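PDB 2G7S: transcriptional regulator, TetR family from Agrobacterium tumefaciens, which probably binds operator DNA as a homodimer and regulates transcription, most likely as a repressor that responds to a small-molecule ligand. Local coordinates for residues V56-R64 against F103-S111; I160-S171 against T180-M188. One frame throughout, in Å; residues are numbered along the deposited sequence. Where two conformers were deposited one is given.

Interaction 1 (V56-R64 against F103-S111); sequences VCKLVSQYR and FCVCALLAS
The ring of Tyr63 lies against Val105, whose CB sits 3.9 Å from the ring centroid and only 5° off the normal, so the isopropyl group makes a centred CH-pi contact with one face. CG2 of Val105 shares that face on the CD1 side, 3.7 Å from Tyr63 CD1. Two cysteine sulfurs approach the ring obliquely: Cys106 SG is 3.9 Å from Tyr63 CD2, and Cys104 SG lies nearer the phenol end, though too close to the hydroxyl for its place to be taken as firm. With CG anti to the backbone N (chi1 167°), Tyr63 reaches out across the N-terminal end of helix 105-110, and its side chain and that of Val105 run past each other in opposite directions.

In the TetR fold this is where the DNA-binding part meets the ligand-binding body. The piece 56-64 of helix 52-77, which follows the helix-turn-helix, and the short helix 105-110 run at 135° between their N-to-C directions, and helix 6-24 closes over the same seam, with Ile22 on Val105 and Arg18 on Tyr63.

Val60 divides its two methyls between neighbours: CG1 rests 3.7 Å from Cys106 SG, while CG2 meets Leu109 CD1 tip to tip at 3.6 Å and also touches Val105 CG1. The other methyl contact of Val105 CG1 is with Leu59 CD2, 3.9 Å away. In the conformer given, Ser111 OG donates to Leu108 O in the carbonyl plane. Ser111 O accepts from Arg173 of the second subunit.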
ATOM      1  N   VAL A  56       1.444 -19.559  -5.215  1.00  8.16           N
ATOM      2  CA  VAL A  56       1.620 -18.291  -4.463  1.00  7.56           C
ATOM      3  C   VAL A  56       1.589 -18.536  -2.931  1.00  7.92           C
ATOM      4  O   VAL A  56       2.365 -17.868  -2.201  1.00  7.87           O
ATOM      5  CB  VAL A  56       0.570 -17.282  -4.936  1.00  7.91           C
ATOM      6  CG1 VAL A  56       0.645 -15.994  -4.075  1.00  9.10           C
ATOM      7  CG2 VAL A  56       0.844 -16.961  -6.431  1.00  9.42           C
ATOM      8  N   CYS A  57       0.800 -19.494  -2.445  1.00  7.74           N
ATOM      9  CA  CYS A  57       0.919 -19.770  -1.010  1.00  7.91           C
ATOM     10  C   CYS A  57       2.312 -20.242  -0.673  1.00  8.50           C
ATOM     11  O   CYS A  57       2.845 -19.847   0.376  1.00  9.56           O
ATOM     12  CB  CYS A  57      -0.062 -20.874  -0.612  1.00  8.98           C
ATOM     13  SG  CYS A  57      -1.771 -20.329  -0.462  1.00 10.31           S
ATOM     14  N   LYS A  58       2.898 -21.092  -1.531  0.50  9.32           N
ATOM     15  CA  LYS A  58       4.260 -21.582  -1.262  0.50  9.35           C
ATOM     16  C   LYS A  58       5.287 -20.450  -1.314  0.50  8.81           C
ATOM     17  O   LYS A  58       6.273 -20.467  -0.579  0.50  9.53           O
ATOM     18  CB  LYS A  58       4.619 -22.670  -2.270  0.50 10.21           C
ATOM     19  CG  LYS A  58       3.798 -23.918  -1.985  0.50 14.05           C
ATOM     20  CD  LYS A  58       4.390 -24.673  -0.810  0.50 17.51           C
ATOM     21  CE  LYS A  58       3.457 -25.807  -0.369  0.50 18.54           C
ATOM     22  NZ  LYS A  58       2.729 -26.364  -1.501  0.50 15.75           N
ATOM     23  N   LEU A  59       5.109 -19.543  -2.264  1.00  9.55           N
ATOM     24  CA  LEU A  59       6.013 -18.416  -2.380  1.00  9.35           C
ATOM     25  C   LEU A  59       5.899 -17.541  -1.151  1.00  9.70           C
ATOM     26  O   LEU A  59       6.946 -17.069  -0.643  1.00 10.29           O
ATOM     27  CB  LEU A  59       5.519 -17.645  -3.643  1.00 14.27           C
ATOM     28  CG  LEU A  59       5.948 -16.351  -4.225  1.00 16.69           C
ATOM     29  CD1 LEU A  59       5.276 -16.204  -5.613  1.00 15.22           C
ATOM     30  CD2 LEU A  59       5.795 -15.184  -3.320  1.00 13.42           C
ATOM     31  N   VAL A  60       4.656 -17.235  -0.720  1.00  8.87           N
ATOM     32  CA  VAL A  60       4.513 -16.328   0.433  1.00  8.93           C
ATOM     33  C   VAL A  60       5.027 -17.032   1.688  1.00  9.44           C
ATOM     34  O   VAL A  60       5.674 -16.377   2.517  1.00  9.60           O
ATOM     35  CB  VAL A  60       3.074 -15.909   0.610  1.00  8.79           C
ATOM     36  CG1 VAL A  60       2.895 -15.140   1.873  1.00 10.16           C
ATOM     37  CG2 VAL A  60       2.605 -15.083  -0.644  1.00 10.71           C
ATOM     38  N   SER A  61       4.750 -18.360   1.856  1.00  9.32           N
ATOM     39  CA  SER A  61       5.271 -19.038   3.070  1.00 10.25           C
ATOM     40  C   SER A  61       6.824 -18.944   3.108  1.00 11.11           C
ATOM     41  O   SER A  61       7.420 -18.647   4.180  1.00 12.86           O
ATOM     42  CB  SER A  61       4.845 -20.526   3.014  1.00 12.32           C
ATOM     43  OG  SER A  61       5.371 -21.202   4.109  1.00 16.91           O
ATOM     44  N   GLN A  62       7.476 -19.093   1.957  1.00 11.62           N
ATOM     45  CA  GLN A  62       8.961 -19.039   1.914  1.00 11.70           C
ATOM     46  C   GLN A  62       9.396 -17.584   2.192  1.00 12.00           C
ATOM     47  O   GLN A  62      10.432 -17.343   2.869  1.00 13.99           O
ATOM     48  CB  GLN A  62       9.417 -19.426   0.503  1.00 13.47           C
ATOM     49  CG  GLN A  62      10.936 -19.346   0.246  1.00 18.21           C
ATOM     50  CD  GLN A  62      11.174 -19.732  -1.207  1.00 25.40           C
ATOM     51  OE1 GLN A  62      10.955 -18.939  -2.148  1.00 25.95           O
ATOM     52  NE2 GLN A  62      11.549 -20.972  -1.409  1.00 28.39           N
ATOM     53  N   TYR A  63       8.669 -16.613   1.633  1.00 11.59           N
ATOM     54  CA  TYR A  63       9.047 -15.187   1.831  1.00 11.68           C
ATOM     55  C   TYR A  63       8.945 -14.871   3.355  1.00 12.03           C
ATOM     56  O   TYR A  63       9.804 -14.178   3.918  1.00 12.19           O
ATOM     57  CB  TYR A  63       8.033 -14.290   1.065  1.00 12.72           C
ATOM     58  CG  TYR A  63       8.179 -12.862   1.488  1.00 11.22           C
ATOM     59  CD1 TYR A  63       9.196 -12.055   0.918  1.00 15.89           C
ATOM     60  CD2 TYR A  63       7.288 -12.291   2.425  1.00 11.85           C
ATOM     61  CE1 TYR A  63       9.325 -10.721   1.305  1.00 15.05           C
ATOM     62  CE2 TYR A  63       7.392 -10.901   2.779  1.00 11.78           C
ATOM     63  CZ  TYR A  63       8.424 -10.160   2.232  1.00 14.52           C
ATOM     64  OH  TYR A  63       8.630  -8.809   2.575  1.00 15.65           O
ATOM     65  N   ARG A  64       7.887 -15.333   4.006  0.50 11.66           N
ATOM     66  CA  ARG A  64       7.732 -15.044   5.419  0.50 12.03           C
ATOM     67  C   ARG A  64       8.869 -15.732   6.181  0.50 13.54           C
ATOM     68  O   ARG A  64       9.517 -15.100   7.030  0.50 13.45           O
ATOM     69  CB  ARG A  64       6.399 -15.510   5.913  0.50 11.38           C
ATOM     70  CG  ARG A  64       5.285 -14.646   5.349  0.50  9.41           C
ATOM     71  CD  ARG A  64       3.955 -15.270   5.799  0.50 11.91           C
ATOM     72  NE  ARG A  64       3.855 -15.173   7.255  0.50 10.50           N
ATOM     73  CZ  ARG A  64       3.114 -15.980   8.021  0.50 13.50           C
ATOM     74  NH1 ARG A  64       2.364 -16.975   7.501  0.50 12.45           N
ATOM     75  NH2 ARG A  64       3.129 -15.802   9.348  0.50 16.07           N
ATOM     76  N   PHE A 103       9.830  -4.056  -2.835  1.00  9.49           N
ATOM     77  CA  PHE A 103       8.509  -3.963  -2.202  1.00  8.58           C
ATOM     78  C   PHE A 103       8.306  -5.280  -1.451  1.00  8.37           C
ATOM     79  O   PHE A 103       8.748  -6.340  -1.941  1.00 11.34           O
ATOM     80  CB  PHE A 103       7.403  -3.760  -3.244  1.00  8.77           C
ATOM     81  CG  PHE A 103       6.251  -2.855  -2.779  1.00  6.87           C
ATOM     82  CD1 PHE A 103       6.180  -1.538  -3.155  1.00  8.13           C
ATOM     83  CD2 PHE A 103       5.235  -3.364  -2.005  1.00  9.15           C
ATOM     84  CE1 PHE A 103       5.137  -0.713  -2.776  1.00  7.97           C
ATOM     85  CE2 PHE A 103       4.165  -2.557  -1.645  1.00  8.98           C
ATOM     86  CZ  PHE A 103       4.129  -1.247  -1.995  1.00  8.02           C
ATOM     87  N   CYS A 104       7.619  -5.237  -0.333  1.00  8.35           N
ATOM     88  CA  CYS A 104       7.280  -6.443   0.414  1.00  7.53           C
ATOM     89  C   CYS A 104       6.164  -7.215  -0.352  1.00  7.19           C
ATOM     90  O   CYS A 104       5.138  -6.642  -0.707  1.00  7.54           O
ATOM     91  CB  CYS A 104       6.798  -5.992   1.785  1.00 10.10           C
ATOM     92  SG  CYS A 104       6.054  -7.406   2.725  1.00  8.57           S
ATOM     93  N   VAL A 105       6.382  -8.512  -0.600  1.00  7.42           N
ATOM     94  CA  VAL A 105       5.381  -9.348  -1.264  1.00  7.59           C
ATOM     95  C   VAL A 105       4.059  -9.276  -0.541  1.00  5.90           C
ATOM     96  O   VAL A 105       2.994  -9.233  -1.177  1.00  7.67           O
ATOM     97  CB  VAL A 105       5.929 -10.826  -1.181  1.00 10.41           C
ATOM     98  CG1 VAL A 105       4.821 -11.836  -1.539  1.00 12.97           C
ATOM     99  CG2 VAL A 105       7.171 -11.025  -2.058  1.00 14.34           C
ATOM    100  N   CYS A 106       4.117  -9.319   0.806  1.00  7.29           N
ATOM    101  CA  CYS A 106       2.857  -9.407   1.561  1.00  6.50           C
ATOM    102  C   CYS A 106       2.172  -8.040   1.583  1.00  6.37           C
ATOM    103  O   CYS A 106       0.944  -7.966   1.496  1.00  7.33           O
ATOM    104  CB  CYS A 106       3.075  -9.896   2.965  1.00  7.64           C
ATOM    105  SG  CYS A 106       3.491 -11.674   2.924  1.00 10.48           S
ATOM    106  N   ALA A 107       2.935  -6.940   1.684  1.00  6.98           N
ATOM    107  CA  ALA A 107       2.285  -5.654   1.661  1.00  7.33           C
ATOM    108  C   ALA A 107       1.574  -5.449   0.303  1.00  6.85           C
ATOM    109  O   ALA A 107       0.497  -4.831   0.218  1.00  7.85           O
ATOM    110  CB  ALA A 107       3.329  -4.532   1.934  1.00  7.71           C
ATOM    111  N   LEU A 108       2.226  -5.880  -0.784  1.00  6.53           N
ATOM    112  CA  LEU A 108       1.637  -5.699  -2.092  1.00  6.91           C
ATOM    113  C   LEU A 108       0.359  -6.536  -2.191  1.00  6.88           C
ATOM    114  O   LEU A 108      -0.686  -6.065  -2.652  1.00  8.26           O
ATOM    115  CB  LEU A 108       2.690  -6.034  -3.237  1.00  8.69           C
ATOM    116  CG  LEU A 108       2.474  -5.247  -4.586  1.00  9.98           C
ATOM    117  CD1 LEU A 108       3.694  -5.396  -5.486  1.00 12.81           C
ATOM    118  CD2 LEU A 108       1.216  -5.500  -5.349  1.00 17.99           C
ATOM    119  N   LEU A 109       0.470  -7.824  -1.841  1.00  6.47           N
ATOM    120  CA  LEU A 109      -0.716  -8.678  -1.949  1.00  5.95           C
ATOM    121  C   LEU A 109      -1.843  -8.149  -1.048  1.00  6.44           C
ATOM    122  O   LEU A 109      -2.997  -8.359  -1.386  1.00  7.71           O
ATOM    123  CB  LEU A 109      -0.373 -10.107  -1.557  1.00  7.13           C
ATOM    124  CG  LEU A 109       0.466 -10.865  -2.602  1.00  8.72           C
ATOM    125  CD1 LEU A 109       1.015 -12.171  -2.016  1.00 10.02           C
ATOM    126  CD2 LEU A 109      -0.340 -11.204  -3.893  1.00 11.99           C
ATOM    127  N   ALA A 110      -1.498  -7.554   0.104  1.00  6.94           N
ATOM    128  CA  ALA A 110      -2.584  -7.092   0.967  1.00  7.07           C
ATOM    129  C   ALA A 110      -3.488  -6.102   0.266  1.00  6.68           C
ATOM    130  O   ALA A 110      -4.670  -6.033   0.582  1.00  8.31           O
ATOM    131  CB  ALA A 110      -1.982  -6.454   2.237  1.00  7.78           C
ATOM    132  N   SER A 111      -2.963  -5.318  -0.684  0.50  6.44           N
ATOM    133  CA  SER A 111      -3.816  -4.329  -1.329  0.50  6.98           C
ATOM    134  C   SER A 111      -4.823  -4.976  -2.245  0.50  6.91           C
ATOM    135  O   SER A 111      -5.719  -4.288  -2.742  0.50  7.45           O
ATOM    136  CB  SER A 111      -2.988  -3.383  -2.176  0.50  5.37           C
ATOM    137  OG  SER A 111      -2.429  -4.074  -3.296  0.50  5.60           O
TER

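Interaction 2 (I160-S171 against T180-M188); sequences IFMATVHGAMLS and TFGAITRPM
Selenium lies at the edge of a phenylalanine ring: in the conformers given (each residue has two), the extended chain of Met188, a selenomethionine, brings SE to 3.9 Å from Phe161 CD1, close to the ring plane, in a Met-aromatic contact. The same atom reaches CG2 of Ile160, the two side chains crossing at about a right angle.

At the other end Phe181 is turned edge-on to helix 160-171. Its CE1 points at the carbonyl of Val165, 3.5 Å from the O, and CD1 comes within 3.6 Å of Ala168 CB. The side chain of Met169 lies alongside, with CG 3.9 Å from Phe181 CE1, and CG2 of Thr185 sits over one face, toward its rim.

Helices 154-173 and 180-192 close the C-terminal TetR domain. Their segments 160-171 and 180-188 run nearly antiparallel, at 159° with axes 8.4 Å apart at closest approach, and face the second subunit too: Ala163 packs on Ile184 of that chain and Ile184 on its Ala163, as expected of a TetR dimer interface.

At Ala168 the helices come close, its CA 5.0 Å from Phe181 CA, and its CB meets CG2 of Ile184 (3.7 Å) and of Thr185. Thr185 holds OG1 between its backbone N and carbonyl carbon (chi1 54°), where it donates to Phe181 O at 2.8 Å and leaves CG2 for the apolar seam. Thr164, its CG2 anti to the backbone N, donates from OG1 to Ile160 O and turns CG2 to Ile184.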
ATOM      1  N   ILE A 160       1.421   1.564  14.019  1.00  6.57           N
ATOM      2  CA  ILE A 160       1.771   2.803  13.282  1.00  5.94           C
ATOM      3  C   ILE A 160       3.072   2.600  12.527  1.00  6.34           C
ATOM      4  O   ILE A 160       3.187   3.014  11.349  1.00  6.54           O
ATOM      5  CB  ILE A 160       1.827   3.969  14.277  1.00  6.52           C
ATOM      6  CG1 ILE A 160       0.402   4.317  14.787  1.00  7.95           C
ATOM      7  CG2 ILE A 160       2.518   5.196  13.660  1.00  8.53           C
ATOM      8  CD1 ILE A 160       0.394   5.067  16.107  1.00 11.03           C
ATOM      9  N   PHE A 161       4.079   2.044  13.174  0.50  6.45           N
ATOM     10  CA  PHE A 161       5.353   1.944  12.440  0.50  5.83           C
ATOM     11  C   PHE A 161       5.230   0.981  11.239  0.50  5.70           C
ATOM     12  O   PHE A 161       5.834   1.217  10.171  0.50  5.42           O
ATOM     13  CB  PHE A 161       6.419   1.491  13.431  0.50  6.14           C
ATOM     14  CG  PHE A 161       7.793   1.420  12.835  0.50  5.41           C
ATOM     15  CD1 PHE A 161       8.503   2.590  12.601  0.50  8.54           C
ATOM     16  CD2 PHE A 161       8.390   0.184  12.558  0.50  7.79           C
ATOM     17  CE1 PHE A 161       9.785   2.521  12.016  0.50 10.77           C
ATOM     18  CE2 PHE A 161       9.671   0.111  12.008  0.50 10.56           C
ATOM     19  CZ  PHE A 161      10.375   1.301  11.769  0.50 10.65           C
HETATM   20  N   MSE A 162       4.499  -0.117  11.385  1.00  6.16           N
HETATM   21  CA  MSE A 162       4.340  -1.026  10.237  1.00  6.59           C
HETATM   22  C   MSE A 162       3.583  -0.322   9.130  1.00  5.99           C
HETATM   23  O   MSE A 162       3.964  -0.436   7.929  1.00  6.39           O
HETATM   24  CB  MSE A 162       3.545  -2.288  10.709  1.00  7.49           C
HETATM   25  CG  MSE A 162       3.363  -3.263   9.525  1.00  8.13           C
HETATM   26 SE   MSE A 162       2.759  -5.016  10.099  0.80 11.39          SE
HETATM   27  CE  MSE A 162       0.964  -4.491  10.669  1.00  9.82           C
ATOM     28  N   ALA A 163       2.515   0.426   9.436  1.00  6.02           N
ATOM     29  CA  ALA A 163       1.747   1.120   8.419  1.00  5.54           C
ATOM     30  C   ALA A 163       2.632   2.184   7.739  1.00  5.75           C
ATOM     31  O   ALA A 163       2.524   2.447   6.530  1.00  5.99           O
ATOM     32  CB  ALA A 163       0.514   1.758   9.018  1.00  6.76           C
ATOM     33  N   THR A 164       3.467   2.858   8.530  1.00  6.10           N
ATOM     34  CA  THR A 164       4.369   3.894   7.959  1.00  6.63           C
ATOM     35  C   THR A 164       5.348   3.250   6.998  1.00  5.05           C
ATOM     36  O   THR A 164       5.596   3.812   5.917  1.00  6.55           O
ATOM     37  CB  THR A 164       5.105   4.622   9.099  1.00  7.70           C
ATOM     38  OG1 THR A 164       4.085   5.180  10.008  1.00  9.76           O
ATOM     39  CG2 THR A 164       5.907   5.752   8.539  1.00 10.29           C
ATOM     40  N   VAL A 165       5.911   2.093   7.344  1.00  5.63           N
ATOM     41  CA  VAL A 165       6.827   1.362   6.456  1.00  5.79           C
ATOM     42  C   VAL A 165       6.095   1.002   5.152  1.00  4.87           C
ATOM     43  O   VAL A 165       6.668   1.197   4.062  1.00  5.90           O
ATOM     44  CB  VAL A 165       7.373   0.109   7.209  1.00  6.43           C
ATOM     45  CG1 VAL A 165       7.969  -0.896   6.306  1.00  7.66           C
ATOM     46  CG2 VAL A 165       8.397   0.542   8.312  1.00  7.65           C
ATOM     47  N   HIS A 166       4.893   0.410   5.282  1.00  5.25           N
ATOM     48  CA  HIS A 166       4.211  -0.005   4.062  1.00  4.94           C
ATOM     49  C   HIS A 166       3.804   1.226   3.220  1.00  4.89           C
ATOM     50  O   HIS A 166       3.893   1.180   1.965  1.00  5.59           O
ATOM     51  CB  HIS A 166       2.997  -0.796   4.433  1.00  5.31           C
ATOM     52  CG  HIS A 166       3.348  -2.113   5.028  1.00  6.01           C
ATOM     53  ND1 HIS A 166       2.461  -2.820   5.818  1.00  6.72           N
ATOM     54  CD2 HIS A 166       4.468  -2.875   4.933  1.00  5.99           C
ATOM     55  CE1 HIS A 166       3.033  -3.980   6.190  1.00  6.93           C
ATOM     56  NE2 HIS A 166       4.262  -4.035   5.672  1.00  6.84           N
ATOM     57  N   GLY A 167       3.417   2.323   3.880  1.00  5.03           N
ATOM     58  CA  GLY A 167       3.047   3.496   3.127  1.00  4.95           C
ATOM     59  C   GLY A 167       4.296   4.122   2.508  1.00  5.53           C
ATOM     60  O   GLY A 167       4.191   4.784   1.443  1.00  6.04           O
ATOM     61  N   ALA A 168       5.451   4.047   3.182  1.00  4.59           N
ATOM     62  CA  ALA A 168       6.683   4.632   2.649  1.00  5.96           C
ATOM     63  C   ALA A 168       7.189   3.840   1.429  1.00  6.35           C
ATOM     64  O   ALA A 168       7.694   4.448   0.470  1.00  6.52           O
ATOM     65  CB  ALA A 168       7.743   4.647   3.751  1.00  6.55           C
HETATM   66  N   MSE A 169       7.081   2.493   1.465  1.00  5.69           N
HETATM   67  CA  MSE A 169       7.402   1.687   0.300  1.00  7.44           C
HETATM   68  C   MSE A 169       6.540   2.172  -0.882  1.00  5.28           C
HETATM   69  O   MSE A 169       7.010   2.176  -2.077  1.00  7.00           O
HETATM   70  CB  MSE A 169       7.018   0.146   0.562  1.00 11.41           C
HETATM   71  CG  MSE A 169       7.917  -0.565   1.395  1.00 16.74           C
HETATM   72 SE   MSE A 169       6.895  -2.286   1.575  0.80 13.62          SE
HETATM   73  CE  MSE A 169       8.385  -2.836   3.096  1.00 17.01           C
ATOM     74  N   LEU A 170       5.273   2.445  -0.612  1.00  5.17           N
ATOM     75  CA  LEU A 170       4.352   2.822  -1.661  1.00  5.06           C
ATOM     76  C   LEU A 170       4.758   4.175  -2.233  1.00  5.20           C
ATOM     77  O   LEU A 170       4.819   4.373  -3.460  1.00  5.95           O
ATOM     78  CB  LEU A 170       2.923   2.907  -1.076  1.00  4.97           C
ATOM     79  CG  LEU A 170       1.843   3.078  -2.112  1.00  5.02           C
ATOM     80  CD1 LEU A 170       1.696   1.800  -2.950  1.00  6.85           C
ATOM     81  CD2 LEU A 170       0.521   3.431  -1.451  1.00  6.11           C
ATOM     82  N   SER A 171       5.062   5.162  -1.355  1.00  5.92           N
ATOM     83  CA  SER A 171       5.501   6.485  -1.878  1.00  7.25           C
ATOM     84  C   SER A 171       6.801   6.367  -2.658  1.00  7.44           C
ATOM     85  O   SER A 171       6.939   7.051  -3.673  1.00  8.16           O
ATOM     86  CB  SER A 171       5.642   7.534  -0.760  1.00  7.75           C
ATOM     87  OG  SER A 171       4.306   7.933  -0.386  1.00  8.28           O
ATOM     88  N   THR A 180      12.956   8.733  -0.284  1.00 11.65           N
ATOM     89  CA  THR A 180      11.616   8.796   0.309  1.00 10.17           C
ATOM     90  C   THR A 180      11.424   7.845   1.477  1.00  8.77           C
ATOM     91  O   THR A 180      10.787   8.204   2.479  1.00  9.22           O
ATOM     92  CB  THR A 180      10.610   8.472  -0.827  1.00 14.51           C
ATOM     93  OG1 THR A 180      10.634   9.607  -1.695  1.00 17.25           O
ATOM     94  CG2 THR A 180       9.283   8.253  -0.367  1.00 12.75           C
ATOM     95  N   PHE A 181      11.907   6.608   1.339  1.00  7.81           N
ATOM     96  CA  PHE A 181      11.579   5.618   2.364  1.00  7.73           C
ATOM     97  C   PHE A 181      12.134   6.034   3.722  1.00  7.29           C
ATOM     98  O   PHE A 181      11.382   6.050   4.740  1.00  8.69           O
ATOM     99  CB  PHE A 181      12.105   4.231   1.969  1.00  8.29           C
ATOM    100  CG  PHE A 181      11.729   3.143   2.956  1.00  7.95           C
ATOM    101  CD1 PHE A 181      10.495   2.512   2.898  1.00  7.86           C
ATOM    102  CD2 PHE A 181      12.603   2.781   3.950  1.00  9.79           C
ATOM    103  CE1 PHE A 181      10.148   1.520   3.853  1.00  7.19           C
ATOM    104  CE2 PHE A 181      12.278   1.819   4.895  1.00 10.62           C
ATOM    105  CZ  PHE A 181      11.049   1.177   4.852  1.00  8.23           C
ATOM    106  N   GLY A 182      13.399   6.462   3.766  1.00  8.62           N
ATOM    107  CA  GLY A 182      13.956   6.929   5.018  1.00  8.43           C
ATOM    108  C   GLY A 182      13.352   8.246   5.496  1.00  7.69           C
ATOM    109  O   GLY A 182      13.156   8.489   6.693  1.00  9.62           O
ATOM    110  N   ALA A 183      13.052   9.139   4.538  1.00  8.83           N
ATOM    111  CA  ALA A 183      12.509  10.441   4.926  1.00  9.43           C
ATOM    112  C   ALA A 183      11.162  10.298   5.615  1.00  9.39           C
ATOM    113  O   ALA A 183      10.758  11.176   6.427  1.00 10.05           O
ATOM    114  CB  ALA A 183      12.325  11.308   3.691  1.00 10.56           C
ATOM    115  N   ILE A 184      10.437   9.224   5.304  1.00  8.32           N
ATOM    116  CA  ILE A 184       9.136   9.030   5.931  1.00  7.47           C
ATOM    117  C   ILE A 184       9.267   8.216   7.230  1.00  7.29           C
ATOM    118  O   ILE A 184       8.516   8.536   8.208  1.00  8.11           O
ATOM    119  CB  ILE A 184       8.180   8.325   4.950  1.00  7.31           C
ATOM    120  CG1 ILE A 184       7.813   9.313   3.842  1.00  8.09           C
ATOM    121  CG2 ILE A 184       6.929   7.764   5.636  1.00  7.94           C
ATOM    122  CD1 ILE A 184       7.172   8.639   2.649  1.00  8.79           C
ATOM    123  N   THR A 185      10.118   7.183   7.244  1.00  7.08           N
ATOM    124  CA  THR A 185      10.115   6.278   8.382  1.00  7.63           C
ATOM    125  C   THR A 185      11.046   6.715   9.532  1.00  7.77           C
ATOM    126  O   THR A 185      10.762   6.399  10.702  1.00  8.94           O
ATOM    127  CB  THR A 185      10.544   4.871   7.969  1.00  7.31           C
ATOM    128  OG1 THR A 185      11.815   4.910   7.302  1.00  8.08           O
ATOM    129  CG2 THR A 185       9.511   4.205   7.046  1.00  8.61           C
ATOM    130  N   ARG A 186      12.115   7.434   9.198  1.00  8.17           N
ATOM    131  CA  ARG A 186      13.136   7.696  10.222  1.00  8.80           C
ATOM    132  C   ARG A 186      12.658   8.730  11.267  1.00  9.33           C
ATOM    133  O   ARG A 186      13.108   8.692  12.422  1.00 10.85           O
ATOM    134  CB  ARG A 186      14.484   8.046   9.561  1.00  9.97           C
ATOM    135  CG  ARG A 186      15.046   6.738   8.928  1.00  9.39           C
ATOM    136  CD  ARG A 186      16.310   7.075   8.119  1.00 11.17           C
ATOM    137  NE  ARG A 186      16.928   5.864   7.582  1.00 10.84           N
ATOM    138  CZ  ARG A 186      17.631   5.047   8.343  1.00  9.13           C
ATOM    139  NH1 ARG A 186      17.798   5.307   9.672  1.00 12.17           N
ATOM    140  NH2 ARG A 186      18.187   3.931   7.797  1.00 11.77           N
ATOM    141  N   PRO A 187      11.872   9.746  10.882  1.00  9.85           N
ATOM    142  CA  PRO A 187      11.479  10.711  11.949  1.00 10.16           C
ATOM    143  C   PRO A 187      10.802  10.048  13.163  1.00 11.49           C
ATOM    144  O   PRO A 187      11.018  10.489  14.295  1.00 11.72           O
ATOM    145  CB  PRO A 187      10.605  11.733  11.211  1.00 11.04           C
ATOM    146  CG  PRO A 187      11.220  11.740   9.798  1.00 10.19           C
ATOM    147  CD  PRO A 187      11.512  10.242   9.538  1.00 10.99           C
HETATM  148  N   MSE A 188      10.042   8.961  12.952  0.50  9.60           N
HETATM  149  CA  MSE A 188       9.404   8.291  14.108  0.50 10.24           C
HETATM  150  C   MSE A 188      10.471   7.767  15.038  0.50  9.73           C
HETATM  151  O   MSE A 188      10.384   7.921  16.273  0.50 10.43           O
HETATM  152  CB  MSE A 188       8.464   7.146  13.698  0.50  9.71           C
HETATM  153  CG  MSE A 188       7.898   6.440  14.978  0.50  7.24           C
HETATM  154 SE   MSE A 188       6.481   5.240  14.578  0.40 12.07          SE
HETATM  155  CE  MSE A 188       6.537   4.172  16.311  0.50 11.50           C
TER

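The centres of interactions 1 and 2 lie about 19 Å apart, and residues 103-107 connect them directly. Phe103 CE1 packs 3.5 Å from Met169 O, the backbone N of Cys104 lies 3.6 Å from Met169 SE, and Ala107 CB meets His166 CD2 at 3.6 Å. Helix 154-173 therefore touches the short helix 105-110 on one side and helix 180-192 on another. Interaction 1 closes in the chain before interaction 2 opens, and both reach the second subunit. In TetR relatives ligand binding in the C-terminal body is relayed to the DNA-binding part, and interaction 1 lies between these two parts.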